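Dihydropteroate synthase 2 (Mycobacterium tuberculosis, PDB 2VP8) probably lacks dihydropteroate synthase activity and a role in folate metabolism; it is thought to bind the pterin pyrophosphate substrate very weakly but can probably bind the inhibitor dapsone. Local coordinates at residues Lys131-Asn142 against Val155-Val164; Thr186-Ile194 against Leu231-Thr242. One frame throughout, in Å; residues are numbered along the deposited sequence.

Contact 1: residues Lys131-Asn142 against Val155-Val164; sequences KAACAAGADLIN and VAAEFGAGLV
Two neighbouring parallel strands of a TIM barrel meet where Leu140 lies beside Gly162 and Ile141 beside Leu163. Gly162 N donates to Asp139 O (2.9 Å) in the carbonyl plane. Ile141 N sends a nearly straight bond (177°) to Gly162 O at 2.8 Å, its donor 40° above that carbonyl's plane. Val164 N donates to Ile141 O, the third bond of the parallel pair. Leu140 CG stands anti to the backbone N (chi1 174°), and the CD1 branch lies on the peptide joining Gly162 and Leu163, 3.5 Å from Gly162 C. The pair belongs to the beta-alpha-beta unit of strand 140-142, helix 152-159 and strand 162-166. Leu140 and Asn142 face the barrel interior, where both touch Met45 and Asn142 ND2 bonds Asp83. Ile141 points the other way, to the helix layer, and presses CD1 on Ala156 CB at 3.6 Å while Leu163 CD1 packs on its CB. Farther out, Phe159, near the end of helix 152-159, lays its ring against helix 127-136, the two helices lying side by side. Cys134 CB sits over one ring face, 4.1 Å from the centroid, a CH-pi contact, and Lys131 O covers the rim of that face. Lys131 CG touches Phe159 CE1 (3.5 Å), the two side chains crossing at about a right angle. Cys134 SG, oblique to the ring, rests on Ala161 CB at 3.7 Å. Asp139, pointing away, takes Ile120 N and salt bridges from Arg112 and Arg35.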
ATOM      1  N   LYS B 131       0.878 -31.131  19.205  1.00 36.87           N
ATOM      2  CA  LYS B 131       1.872 -31.964  19.876  1.00 37.08           C
ATOM      3  C   LYS B 131       2.705 -32.759  18.867  1.00 37.21           C
ATOM      4  O   LYS B 131       3.927 -32.603  18.805  1.00 37.19           O
ATOM      5  CB  LYS B 131       1.195 -32.902  20.882  1.00 37.09           C
ATOM      6  CG  LYS B 131       2.098 -33.379  22.016  1.00 37.28           C
ATOM      7  CD  LYS B 131       1.385 -34.358  22.945  1.00 37.23           C
ATOM      8  CE  LYS B 131       2.239 -34.687  24.165  1.00 37.42           C
ATOM      9  NZ  LYS B 131       1.739 -35.885  24.895  1.00 37.27           N
ATOM     10  N   ALA B 132       2.035 -33.583  18.064  1.00 37.38           N
ATOM     11  CA  ALA B 132       2.711 -34.428  17.082  1.00 37.59           C
ATOM     12  C   ALA B 132       3.381 -33.611  15.984  1.00 37.87           C
ATOM     13  O   ALA B 132       4.400 -34.031  15.430  1.00 38.08           O
ATOM     14  CB  ALA B 132       1.744 -35.424  16.484  1.00 37.48           C
ATOM     15  N   ALA B 133       2.805 -32.450  15.676  1.00 38.01           N
ATOM     16  CA  ALA B 133       3.323 -31.579  14.626  1.00 38.14           C
ATOM     17  C   ALA B 133       4.655 -30.955  15.030  1.00 38.26           C
ATOM     18  O   ALA B 133       5.575 -30.871  14.217  1.00 38.31           O
ATOM     19  CB  ALA B 133       2.314 -30.510  14.278  1.00 38.09           C
ATOM     20  N   CYS B 134       4.750 -30.526  16.287  1.00 38.28           N
ATOM     21  CA  CYS B 134       6.004 -30.029  16.841  1.00 38.40           C
ATOM     22  C   CYS B 134       7.062 -31.126  16.873  1.00 38.38           C
ATOM     23  O   CYS B 134       8.232 -30.877  16.572  1.00 38.51           O
ATOM     24  CB  CYS B 134       5.784 -29.471  18.244  1.00 38.26           C
ATOM     25  SG  CYS B 134       4.901 -27.907  18.252  1.00 38.84           S
ATOM     26  N   ALA B 135       6.638 -32.335  17.231  1.00 38.28           N
ATOM     27  CA  ALA B 135       7.518 -33.496  17.253  1.00 38.33           C
ATOM     28  C   ALA B 135       8.017 -33.803  15.852  1.00 38.32           C
ATOM     29  O   ALA B 135       9.171 -34.191  15.668  1.00 38.56           O
ATOM     30  CB  ALA B 135       6.792 -34.705  17.836  1.00 38.44           C
ATOM     31  N   ALA B 136       7.142 -33.615  14.867  1.00 38.08           N
ATOM     32  CA  ALA B 136       7.479 -33.855  13.475  1.00 37.92           C
ATOM     33  C   ALA B 136       8.497 -32.841  12.948  1.00 37.98           C
ATOM     34  O   ALA B 136       9.220 -33.130  11.983  1.00 38.32           O
ATOM     35  CB  ALA B 136       6.223 -33.863  12.620  1.00 37.78           C
ATOM     36  N   GLY B 137       8.548 -31.667  13.580  1.00 37.72           N
ATOM     37  CA  GLY B 137       9.517 -30.631  13.233  1.00 37.47           C
ATOM     38  C   GLY B 137       8.998 -29.199  13.207  1.00 37.45           C
ATOM     39  O   GLY B 137       9.752 -28.276  12.891  1.00 37.68           O
ATOM     40  N   ALA B 138       7.720 -28.996  13.532  1.00 37.11           N
ATOM     41  CA  ALA B 138       7.138 -27.650  13.527  1.00 36.54           C
ATOM     42  C   ALA B 138       7.763 -26.783  14.614  1.00 36.42           C
ATOM     43  O   ALA B 138       8.065 -27.255  15.713  1.00 36.69           O
ATOM     44  CB  ALA B 138       5.628 -27.704  13.683  1.00 36.37           C
ATOM     45  N   ASP B 139       7.962 -25.512  14.293  1.00 36.15           N
ATOM     46  CA  ASP B 139       8.655 -24.590  15.178  1.00 35.83           C
ATOM     47  C   ASP B 139       7.678 -23.633  15.842  1.00 35.36           C
ATOM     48  O   ASP B 139       7.976 -23.044  16.885  1.00 35.43           O
ATOM     49  CB  ASP B 139       9.696 -23.798  14.386  1.00 35.85           C
ATOM     50  CG  ASP B 139      10.522 -24.680  13.473  1.00 37.02           C
ATOM     51  OD1 ASP B 139      11.290 -25.519  13.989  1.00 39.18           O
ATOM     52  OD2 ASP B 139      10.399 -24.549  12.238  1.00 38.02           O
ATOM     53  N   LEU B 140       6.509 -23.491  15.232  1.00 34.79           N
ATOM     54  CA  LEU B 140       5.556 -22.466  15.611  1.00 34.11           C
ATOM     55  C   LEU B 140       4.155 -23.038  15.535  1.00 34.02           C
ATOM     56  O   LEU B 140       3.792 -23.668  14.545  1.00 34.21           O
ATOM     57  CB  LEU B 140       5.705 -21.265  14.659  1.00 34.27           C
ATOM     58  CG  LEU B 140       4.767 -20.052  14.676  1.00 33.82           C
ATOM     59  CD1 LEU B 140       4.785 -19.323  16.032  1.00 33.77           C
ATOM     60  CD2 LEU B 140       5.152 -19.107  13.572  1.00 33.29           C
ATOM     61  N   ILE B 141       3.365 -22.833  16.581  1.00 33.82           N
ATOM     62  CA  ILE B 141       1.959 -23.202  16.516  1.00 33.58           C
ATOM     63  C   ILE B 141       1.137 -21.984  16.113  1.00 33.61           C
ATOM     64  O   ILE B 141       1.194 -20.931  16.756  1.00 33.35           O
ATOM     65  CB  ILE B 141       1.440 -23.784  17.833  1.00 33.64           C
ATOM     66  CG1 ILE B 141       2.370 -24.901  18.330  1.00 33.34           C
ATOM     67  CG2 ILE B 141       0.004 -24.290  17.650  1.00 33.69           C
ATOM     68  CD1 ILE B 141       2.240 -25.202  19.789  1.00 31.58           C
ATOM     69  N   ASN B 142       0.398 -22.135  15.022  1.00 33.68           N
ATOM     70  CA  ASN B 142      -0.494 -21.097  14.558  1.00 33.92           C
ATOM     71  C   ASN B 142      -1.930 -21.453  14.913  1.00 34.52           C
ATOM     72  O   ASN B 142      -2.677 -21.981  14.080  1.00 34.20           O
ATOM     73  CB  ASN B 142      -0.335 -20.891  13.055  1.00 33.87           C
ATOM     74  CG  ASN B 142      -1.041 -19.653  12.560  1.00 33.24           C
ATOM     75  OD1 ASN B 142      -1.500 -18.830  13.349  1.00 32.79           O
ATOM     76  ND2 ASN B 142      -1.131 -19.511  11.240  1.00 32.15           N
ATOM     77  N   VAL B 155       1.661 -27.027  25.407  1.00 39.52           N
ATOM     78  CA  VAL B 155       2.285 -27.791  24.327  1.00 39.18           C
ATOM     79  C   VAL B 155       3.487 -27.048  23.735  1.00 39.19           C
ATOM     80  O   VAL B 155       4.571 -27.618  23.608  1.00 39.36           O
ATOM     81  CB  VAL B 155       1.270 -28.137  23.210  1.00 39.20           C
ATOM     82  CG1 VAL B 155       1.937 -28.954  22.100  1.00 39.28           C
ATOM     83  CG2 VAL B 155       0.076 -28.883  23.776  1.00 38.55           C
ATOM     84  N   ALA B 156       3.288 -25.778  23.386  1.00 38.96           N
ATOM     85  CA  ALA B 156       4.361 -24.937  22.857  1.00 38.83           C
ATOM     86  C   ALA B 156       5.547 -24.876  23.808  1.00 38.83           C
ATOM     87  O   ALA B 156       6.697 -24.948  23.378  1.00 38.90           O
ATOM     88  CB  ALA B 156       3.845 -23.536  22.573  1.00 38.85           C
ATOM     89  N   ALA B 157       5.248 -24.753  25.100  1.00 38.80           N
ATOM     90  CA  ALA B 157       6.258 -24.650  26.145  1.00 38.86           C
ATOM     91  C   ALA B 157       7.140 -25.898  26.210  1.00 38.96           C
ATOM     92  O   ALA B 157       8.366 -25.797  26.193  1.00 38.97           O
ATOM     93  CB  ALA B 157       5.589 -24.396  27.489  1.00 38.85           C
ATOM     94  N   GLU B 158       6.502 -27.066  26.273  1.00 39.04           N
ATOM     95  CA  GLU B 158       7.186 -28.357  26.355  1.00 39.35           C
ATOM     96  C   GLU B 158       8.119 -28.619  25.164  1.00 39.09           C
ATOM     97  O   GLU B 158       9.247 -29.087  25.334  1.00 39.06           O
ATOM     98  CB  GLU B 158       6.149 -29.478  26.487  1.00 39.27           C
ATOM     99  CG  GLU B 158       6.693 -30.903  26.336  1.00 40.16           C
ATOM    100  CD  GLU B 158       5.628 -31.970  26.583  1.00 40.32           C
ATOM    101  OE1 GLU B 158       4.407 -31.558  26.678  1.00 41.69           O
ATOM    102  OE2 GLU B 158       6.010 -33.218  26.685  1.00 40.80           O
ATOM    103  N   PHE B 159       7.647 -28.304  23.961  1.00 39.00           N
ATOM    104  CA  PHE B 159       8.415 -28.554  22.746  1.00 38.75           C
ATOM    105  C   PHE B 159       9.355 -27.412  22.369  1.00 38.62           C
ATOM    106  O   PHE B 159      10.120 -27.530  21.411  1.00 38.64           O
ATOM    107  CB  PHE B 159       7.477 -28.881  21.586  1.00 38.63           C
ATOM    108  CG  PHE B 159       6.953 -30.283  21.619  1.00 38.67           C
ATOM    109  CD1 PHE B 159       5.735 -30.568  22.223  1.00 38.65           C
ATOM    110  CD2 PHE B 159       7.684 -31.328  21.051  1.00 38.62           C
ATOM    111  CE1 PHE B 159       5.249 -31.872  22.260  1.00 38.76           C
ATOM    112  CE2 PHE B 159       7.204 -32.631  21.076  1.00 38.30           C
ATOM    113  CZ  PHE B 159       5.983 -32.905  21.686  1.00 38.56           C
ATOM    114  N   GLY B 160       9.309 -26.319  23.127  1.00 38.32           N
ATOM    115  CA  GLY B 160      10.113 -25.146  22.810  1.00 38.24           C
ATOM    116  C   GLY B 160       9.683 -24.552  21.481  1.00 38.27           C
ATOM    117  O   GLY B 160      10.510 -24.109  20.684  1.00 38.23           O
ATOM    118  N   ALA B 161       8.376 -24.563  21.243  1.00 38.18           N
ATOM    119  CA  ALA B 161       7.800 -24.001  20.038  1.00 38.34           C
ATOM    120  C   ALA B 161       7.170 -22.648  20.326  1.00 38.35           C
ATOM    121  O   ALA B 161       6.703 -22.389  21.436  1.00 38.76           O
ATOM    122  CB  ALA B 161       6.767 -24.950  19.459  1.00 38.28           C
ATOM    123  N   GLY B 162       7.172 -21.784  19.322  1.00 38.44           N
ATOM    124  CA  GLY B 162       6.480 -20.510  19.405  1.00 38.72           C
ATOM    125  C   GLY B 162       4.977 -20.673  19.269  1.00 38.84           C
ATOM    126  O   GLY B 162       4.483 -21.743  18.886  1.00 38.92           O
ATOM    127  N   LEU B 163       4.249 -19.609  19.581  1.00 38.76           N
ATOM    128  CA  LEU B 163       2.799 -19.638  19.499  1.00 38.95           C
ATOM    129  C   LEU B 163       2.254 -18.339  18.927  1.00 39.12           C
ATOM    130  O   LEU B 163       2.741 -17.253  19.243  1.00 38.97           O
ATOM    131  CB  LEU B 163       2.185 -19.918  20.878  1.00 39.01           C
ATOM    132  CG  LEU B 163       0.656 -20.016  20.961  1.00 39.12           C
ATOM    133  CD1 LEU B 163       0.138 -21.281  20.282  1.00 39.62           C
ATOM    134  CD2 LEU B 163       0.185 -19.954  22.387  1.00 38.71           C
ATOM    135  N   VAL B 164       1.248 -18.464  18.070  1.00 39.47           N
ATOM    136  CA  VAL B 164       0.518 -17.309  17.581  1.00 40.01           C
ATOM    137  C   VAL B 164      -0.685 -17.085  18.490  1.00 40.29           C
ATOM    138  O   VAL B 164      -1.528 -17.971  18.657  1.00 40.53           O
ATOM    139  CB  VAL B 164       0.062 -17.489  16.102  1.00 40.19           C
ATOM    140  CG1 VAL B 164      -0.853 -16.343  15.658  1.00 40.13           C
ATOM    141  CG2 VAL B 164       1.263 -17.601  15.177  1.00 39.71           C
TER

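Contact 2: residues Thr186-Ile194 against Leu231-Thr242; sequences TRGVVDAVI and LLLRHVADLVMT
Val190 has CG1 anti to its backbone N (chi1 171°), which puts CG2 anti to the carbonyl carbon and directs it at His235, whose ring swings beside its own backbone N (chi1 -78°). The methyl therefore lies over one face of the imidazole, 3.8 Å from CG2 to the ring centroid, as a CH-pi contact. A bend at chi2 (68°) carries the Arg187 guanidinium towards the same ring and on to Asp238. Arg187 NH1 and Asp238 OD2 form a salt bridge at 3.2 Å, the two flat groups perpendicular, though the position of OD2 is doubtful. Arg187 NH2 also forms a salt bridge with Asp191 OD2 on its own helix, the hydrogen bond weak, giving a network whose Asp238 end is less sure. In the beta/alpha barrel, helix 186-207 comes after strand 162-166 along the chain, and here its first turns cover the end of helix 227-234, the break at His235 and helix 236-241. His235 takes the N-cap position of the latter, its ND1 weakly bonded back to Leu231 O. Deeper in, Val193 CG2 and Leu232 CD2 meet tip to tip at 3.8 Å. Ile194 lays CG1 on Leu239 CD1 and CG2 against Thr242 CG2, while Thr242 OG1 donates to Leu239 O. At the other end Thr186 OG1 lies 3.6 Å from Leu231 CD2, a methyl that also covers the rim of one face of the Arg234 guanidinium. Leu233 and Arg234 pack on Ile304 and Gly306 of the second subunit.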
ATOM      1  N   THR B 186     -14.549   4.506  19.501  1.00 40.64           N
ATOM      2  CA  THR B 186     -13.846   3.777  18.442  1.00 40.26           C
ATOM      3  C   THR B 186     -12.379   3.501  18.790  1.00 39.96           C
ATOM      4  O   THR B 186     -11.778   2.558  18.278  1.00 39.81           O
ATOM      5  CB  THR B 186     -13.962   4.534  17.087  1.00 40.32           C
ATOM      6  OG1 THR B 186     -12.916   4.127  16.194  1.00 40.14           O
ATOM      7  CG2 THR B 186     -13.891   6.047  17.306  1.00 40.50           C
ATOM      8  N   ARG B 187     -11.815   4.333  19.661  1.00 39.76           N
ATOM      9  CA  ARG B 187     -10.486   4.099  20.221  1.00 39.66           C
ATOM     10  C   ARG B 187     -10.499   2.884  21.160  1.00 39.19           C
ATOM     11  O   ARG B 187      -9.583   2.061  21.132  1.00 39.25           O
ATOM     12  CB  ARG B 187      -9.990   5.356  20.954  1.00 39.86           C
ATOM     13  CG  ARG B 187      -8.692   5.183  21.741  1.00 40.70           C
ATOM     14  CD  ARG B 187      -7.503   4.966  20.818  1.00 42.11           C
ATOM     15  NE  ARG B 187      -6.434   4.217  21.471  1.00 43.45           N
ATOM     16  CZ  ARG B 187      -5.258   3.939  20.914  1.00 44.01           C
ATOM     17  NH1 ARG B 187      -4.984   4.361  19.685  1.00 44.12           N
ATOM     18  NH2 ARG B 187      -4.353   3.241  21.590  1.00 44.20           N
ATOM     19  N   GLY B 188     -11.548   2.782  21.974  1.00 38.67           N
ATOM     20  CA  GLY B 188     -11.716   1.682  22.925  1.00 37.96           C
ATOM     21  C   GLY B 188     -11.805   0.307  22.287  1.00 37.53           C
ATOM     22  O   GLY B 188     -11.351  -0.678  22.868  1.00 37.49           O
ATOM     23  N   VAL B 189     -12.387   0.243  21.091  1.00 37.02           N
ATOM     24  CA  VAL B 189     -12.500  -1.007  20.343  1.00 36.52           C
ATOM     25  C   VAL B 189     -11.110  -1.577  20.072  1.00 36.33           C
ATOM     26  O   VAL B 189     -10.887  -2.783  20.202  1.00 36.21           O
ATOM     27  CB  VAL B 189     -13.276  -0.807  19.020  1.00 36.43           C
ATOM     28  CG1 VAL B 189     -13.360  -2.103  18.233  1.00 36.37           C
ATOM     29  CG2 VAL B 189     -14.673  -0.282  19.302  1.00 36.62           C
ATOM     30  N   VAL B 190     -10.182  -0.693  19.713  1.00 36.20           N
ATOM     31  CA  VAL B 190      -8.788  -1.061  19.469  1.00 35.96           C
ATOM     32  C   VAL B 190      -8.131  -1.511  20.769  1.00 35.96           C
ATOM     33  O   VAL B 190      -7.481  -2.550  20.809  1.00 35.97           O
ATOM     34  CB  VAL B 190      -7.991   0.112  18.829  1.00 35.93           C
ATOM     35  CG1 VAL B 190      -6.502  -0.189  18.788  1.00 35.59           C
ATOM     36  CG2 VAL B 190      -8.509   0.420  17.429  1.00 35.56           C
ATOM     37  N   ASP B 191      -8.320  -0.730  21.831  1.00 36.13           N
ATOM     38  CA  ASP B 191      -7.743  -1.049  23.138  1.00 36.25           C
ATOM     39  C   ASP B 191      -8.301  -2.345  23.730  1.00 36.19           C
ATOM     40  O   ASP B 191      -7.598  -3.056  24.444  1.00 36.28           O
ATOM     41  CB  ASP B 191      -7.907   0.125  24.111  1.00 36.22           C
ATOM     42  CG  ASP B 191      -6.888   1.240  23.865  1.00 36.66           C
ATOM     43  OD1 ASP B 191      -7.184   2.402  24.208  1.00 36.86           O
ATOM     44  OD2 ASP B 191      -5.790   0.960  23.335  1.00 37.34           O
ATOM     45  N   ALA B 192      -9.557  -2.647  23.409  1.00 36.15           N
ATOM     46  CA  ALA B 192     -10.190  -3.902  23.809  1.00 36.11           C
ATOM     47  C   ALA B 192      -9.535  -5.098  23.134  1.00 36.23           C
ATOM     48  O   ALA B 192      -9.403  -6.157  23.744  1.00 36.21           O
ATOM     49  CB  ALA B 192     -11.675  -3.872  23.495  1.00 36.09           C
ATOM     50  N   VAL B 193      -9.136  -4.927  21.875  1.00 36.44           N
ATOM     51  CA  VAL B 193      -8.426  -5.973  21.139  1.00 36.60           C
ATOM     52  C   VAL B 193      -7.012  -6.106  21.686  1.00 36.84           C
ATOM     53  O   VAL B 193      -6.618  -7.187  22.120  1.00 36.92           O
ATOM     54  CB  VAL B 193      -8.384  -5.704  19.610  1.00 36.55           C
ATOM     55  CG1 VAL B 193      -7.580  -6.775  18.898  1.00 35.92           C
ATOM     56  CG2 VAL B 193      -9.793  -5.635  19.035  1.00 36.64           C
ATOM     57  N   ILE B 194      -6.269  -4.999  21.677  1.00 37.25           N
ATOM     58  CA  ILE B 194      -4.906  -4.940  22.219  1.00 37.62           C
ATOM     59  C   ILE B 194      -4.812  -5.621  23.585  1.00 38.13           C
ATOM     60  O   ILE B 194      -3.874  -6.373  23.854  1.00 38.15           O
ATOM     61  CB  ILE B 194      -4.398  -3.472  22.312  1.00 37.71           C
ATOM     62  CG1 ILE B 194      -4.006  -2.956  20.922  1.00 37.12           C
ATOM     63  CG2 ILE B 194      -3.225  -3.344  23.295  1.00 37.40           C
ATOM     64  CD1 ILE B 194      -3.709  -1.475  20.853  1.00 37.31           C
ATOM     65  N   LEU B 231     -10.619  -0.925  10.953  1.00 35.44           N
ATOM     66  CA  LEU B 231     -10.185  -0.195  12.142  1.00 36.41           C
ATOM     67  C   LEU B 231      -8.856  -0.712  12.630  1.00 37.04           C
ATOM     68  O   LEU B 231      -7.907   0.052  12.788  1.00 37.83           O
ATOM     69  CB  LEU B 231     -11.177  -0.328  13.292  1.00 36.42           C
ATOM     70  CG  LEU B 231     -12.057   0.852  13.689  1.00 37.34           C
ATOM     71  CD1 LEU B 231     -12.567   0.575  15.104  1.00 37.75           C
ATOM     72  CD2 LEU B 231     -11.348   2.217  13.609  1.00 35.65           C
ATOM     73  N   LEU B 232      -8.787  -2.015  12.872  1.00 37.18           N
ATOM     74  CA  LEU B 232      -7.571  -2.600  13.365  1.00 37.66           C
ATOM     75  C   LEU B 232      -6.440  -2.326  12.391  1.00 38.09           C
ATOM     76  O   LEU B 232      -5.317  -2.036  12.810  1.00 38.77           O
ATOM     77  CB  LEU B 232      -7.748  -4.092  13.628  1.00 37.67           C
ATOM     78  CG  LEU B 232      -8.751  -4.433  14.729  1.00 37.06           C
ATOM     79  CD1 LEU B 232      -8.765  -5.925  14.957  1.00 37.52           C
ATOM     80  CD2 LEU B 232      -8.438  -3.696  16.028  1.00 37.10           C
ATOM     81  N   LEU B 233      -6.743  -2.389  11.096  1.00 38.20           N
ATOM     82  CA  LEU B 233      -5.776  -2.024  10.064  1.00 38.43           C
ATOM     83  C   LEU B 233      -5.281  -0.596  10.245  1.00 38.50           C
ATOM     84  O   LEU B 233      -4.077  -0.338  10.178  1.00 38.67           O
ATOM     85  CB  LEU B 233      -6.387  -2.162   8.672  1.00 38.42           C
ATOM     86  CG  LEU B 233      -6.149  -3.465   7.924  1.00 39.24           C
ATOM     87  CD1 LEU B 233      -7.047  -3.547   6.674  1.00 38.76           C
ATOM     88  CD2 LEU B 233      -4.678  -3.576   7.568  1.00 39.73           C
ATOM     89  N   ARG B 234      -6.214   0.327  10.469  1.00 38.31           N
ATOM     90  CA  ARG B 234      -5.873   1.727  10.689  1.00 38.04           C
ATOM     91  C   ARG B 234      -4.929   1.853  11.882  1.00 37.95           C
ATOM     92  O   ARG B 234      -4.104   2.764  11.932  1.00 37.74           O
ATOM     93  CB  ARG B 234      -7.141   2.536  10.943  1.00 38.06           C
ATOM     94  CG  ARG B 234      -6.980   4.037  10.876  1.00 37.03           C
ATOM     95  CD  ARG B 234      -8.286   4.659  10.384  1.00 36.46           C
ATOM     96  NE  ARG B 234      -9.183   5.077  11.451  1.00 33.79           N
ATOM     97  CZ  ARG B 234     -10.506   5.064  11.376  1.00 33.17           C
ATOM     98  NH1 ARG B 234     -11.137   4.614  10.298  1.00 32.64           N
ATOM     99  NH2 ARG B 234     -11.206   5.487  12.407  1.00 32.99           N
ATOM    100  N   HIS B 235      -5.050   0.923  12.826  1.00 37.89           N
ATOM    101  CA  HIS B 235      -4.358   1.040  14.101  1.00 38.32           C
ATOM    102  C   HIS B 235      -3.214   0.053  14.300  1.00 38.41           C
ATOM    103  O   HIS B 235      -2.728  -0.108  15.429  1.00 38.61           O
ATOM    104  CB  HIS B 235      -5.358   0.975  15.260  1.00 38.38           C
ATOM    105  CG  HIS B 235      -6.094   2.258  15.488  1.00 38.89           C
ATOM    106  ND1 HIS B 235      -7.183   2.638  14.732  1.00 39.75           N
ATOM    107  CD2 HIS B 235      -5.890   3.258  16.378  1.00 39.63           C
ATOM    108  CE1 HIS B 235      -7.620   3.814  15.152  1.00 40.27           C
ATOM    109  NE2 HIS B 235      -6.851   4.214  16.149  1.00 39.27           N
ATOM    110  N   VAL B 236      -2.761  -0.565  13.204  1.00 38.02           N
ATOM    111  CA  VAL B 236      -1.629  -1.490  13.239  1.00 37.72           C
ATOM    112  C   VAL B 236      -0.499  -0.947  14.103  1.00 37.39           C
ATOM    113  O   VAL B 236      -0.071  -1.626  15.020  1.00 37.72           O
ATOM    114  CB  VAL B 236      -1.124  -1.881  11.814  1.00 38.15           C
ATOM    115  CG1 VAL B 236       0.151  -2.680  11.888  1.00 37.75           C
ATOM    116  CG2 VAL B 236      -2.170  -2.711  11.085  1.00 38.44           C
ATOM    117  N   ALA B 237      -0.047   0.281  13.833  1.00 37.11           N
ATOM    118  CA  ALA B 237       0.971   0.969  14.652  1.00 36.60           C
ATOM    119  C   ALA B 237       0.760   0.772  16.146  1.00 36.66           C
ATOM    120  O   ALA B 237       1.712   0.480  16.876  1.00 36.10           O
ATOM    121  CB  ALA B 237       1.022   2.451  14.328  1.00 36.35           C
ATOM    122  N   ASP B 238      -0.488   0.932  16.593  1.00 36.85           N
ATOM    123  CA  ASP B 238      -0.830   0.703  17.997  1.00 37.14           C
ATOM    124  C   ASP B 238      -0.581  -0.760  18.390  1.00 37.31           C
ATOM    125  O   ASP B 238       0.025  -1.027  19.429  1.00 37.22           O
ATOM    126  CB  ASP B 238      -2.268   1.136  18.293  1.00 36.98           C
ATOM    127  CG  ASP B 238      -2.468   2.632  18.116  1.00 37.71           C
ATOM    128  OD1 ASP B 238      -1.767   3.409  18.795  1.00 38.64           O
ATOM    129  OD2 ASP B 238      -3.318   3.039  17.293  1.00 37.99           O
ATOM    130  N   LEU B 239      -1.017  -1.694  17.544  1.00 37.50           N
ATOM    131  CA  LEU B 239      -0.723  -3.108  17.761  1.00 37.77           C
ATOM    132  C   LEU B 239       0.787  -3.350  17.844  1.00 37.81           C
ATOM    133  O   LEU B 239       1.257  -4.042  18.747  1.00 37.82           O
ATOM    134  CB  LEU B 239      -1.321  -3.984  16.653  1.00 38.05           C
ATOM    135  CG  LEU B 239      -2.822  -4.302  16.538  1.00 38.51           C
ATOM    136  CD1 LEU B 239      -3.491  -4.404  17.908  1.00 37.27           C
ATOM    137  CD2 LEU B 239      -3.541  -3.323  15.659  1.00 38.69           C
ATOM    138  N   VAL B 240       1.532  -2.777  16.898  1.00 37.68           N
ATOM    139  CA  VAL B 240       2.988  -2.930  16.829  1.00 37.55           C
ATOM    140  C   VAL B 240       3.660  -2.370  18.079  1.00 37.71           C
ATOM    141  O   VAL B 240       4.561  -2.987  18.631  1.00 37.56           O
ATOM    142  CB  VAL B 240       3.558  -2.240  15.569  1.00 37.60           C
ATOM    143  CG1 VAL B 240       5.097  -2.255  15.563  1.00 36.61           C
ATOM    144  CG2 VAL B 240       3.002  -2.895  14.322  1.00 37.09           C
ATOM    145  N   MET B 241       3.182  -1.211  18.526  1.00 38.13           N
ATOM    146  CA  MET B 241       3.699  -0.530  19.703  1.00 38.40           C
ATOM    147  C   MET B 241       3.558  -1.319  21.012  1.00 38.22           C
ATOM    148  O   MET B 241       4.177  -0.955  22.017  1.00 38.02           O
ATOM    149  CB  MET B 241       3.039   0.844  19.845  1.00 38.95           C
ATOM    150  CG  MET B 241       3.657   1.943  18.972  1.00 40.58           C
ATOM    151  SD  MET B 241       5.437   2.164  19.226  1.00 44.93           S
ATOM    152  CE  MET B 241       5.510   2.793  20.911  1.00 42.97           C
ATOM    153  N   THR B 242       2.756  -2.386  21.004  1.00 38.00           N
ATOM    154  CA  THR B 242       2.653  -3.283  22.164  1.00 37.82           C
ATOM    155  C   THR B 242       3.976  -4.000  22.420  1.00 37.65           C
ATOM    156  O   THR B 242       4.249  -4.427  23.545  1.00 37.66           O
ATOM    157  CB  THR B 242       1.536  -4.346  22.017  1.00 37.89           C
ATOM    158  OG1 THR B 242       1.860  -5.250  20.952  1.00 38.39           O
ATOM    159  CG2 THR B 242       0.185  -3.694  21.756  1.00 37.50           C
TER

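In the fold
Contacts 1 and 2 lie in series along the chain and do not touch: their centres are 28 Å apart, on opposite sides of the chain's centre, and their nearest atoms about 12 Å apart. Strand 162-166, which contact 1 pairs with strand 140-142, leads on into helix 186-207 of contact 2. His220, a residue characteristic, by similarity, of family members without synthase activity, lies near both: the side chain of Asn142 in contact 1 is about 5 Å from that of His220, the side chain of Leu232 in contact 2 about 8 Å. Contact 1 meets no other chain of the assembly, whereas contact 2 borders the second subunit of the homodimer.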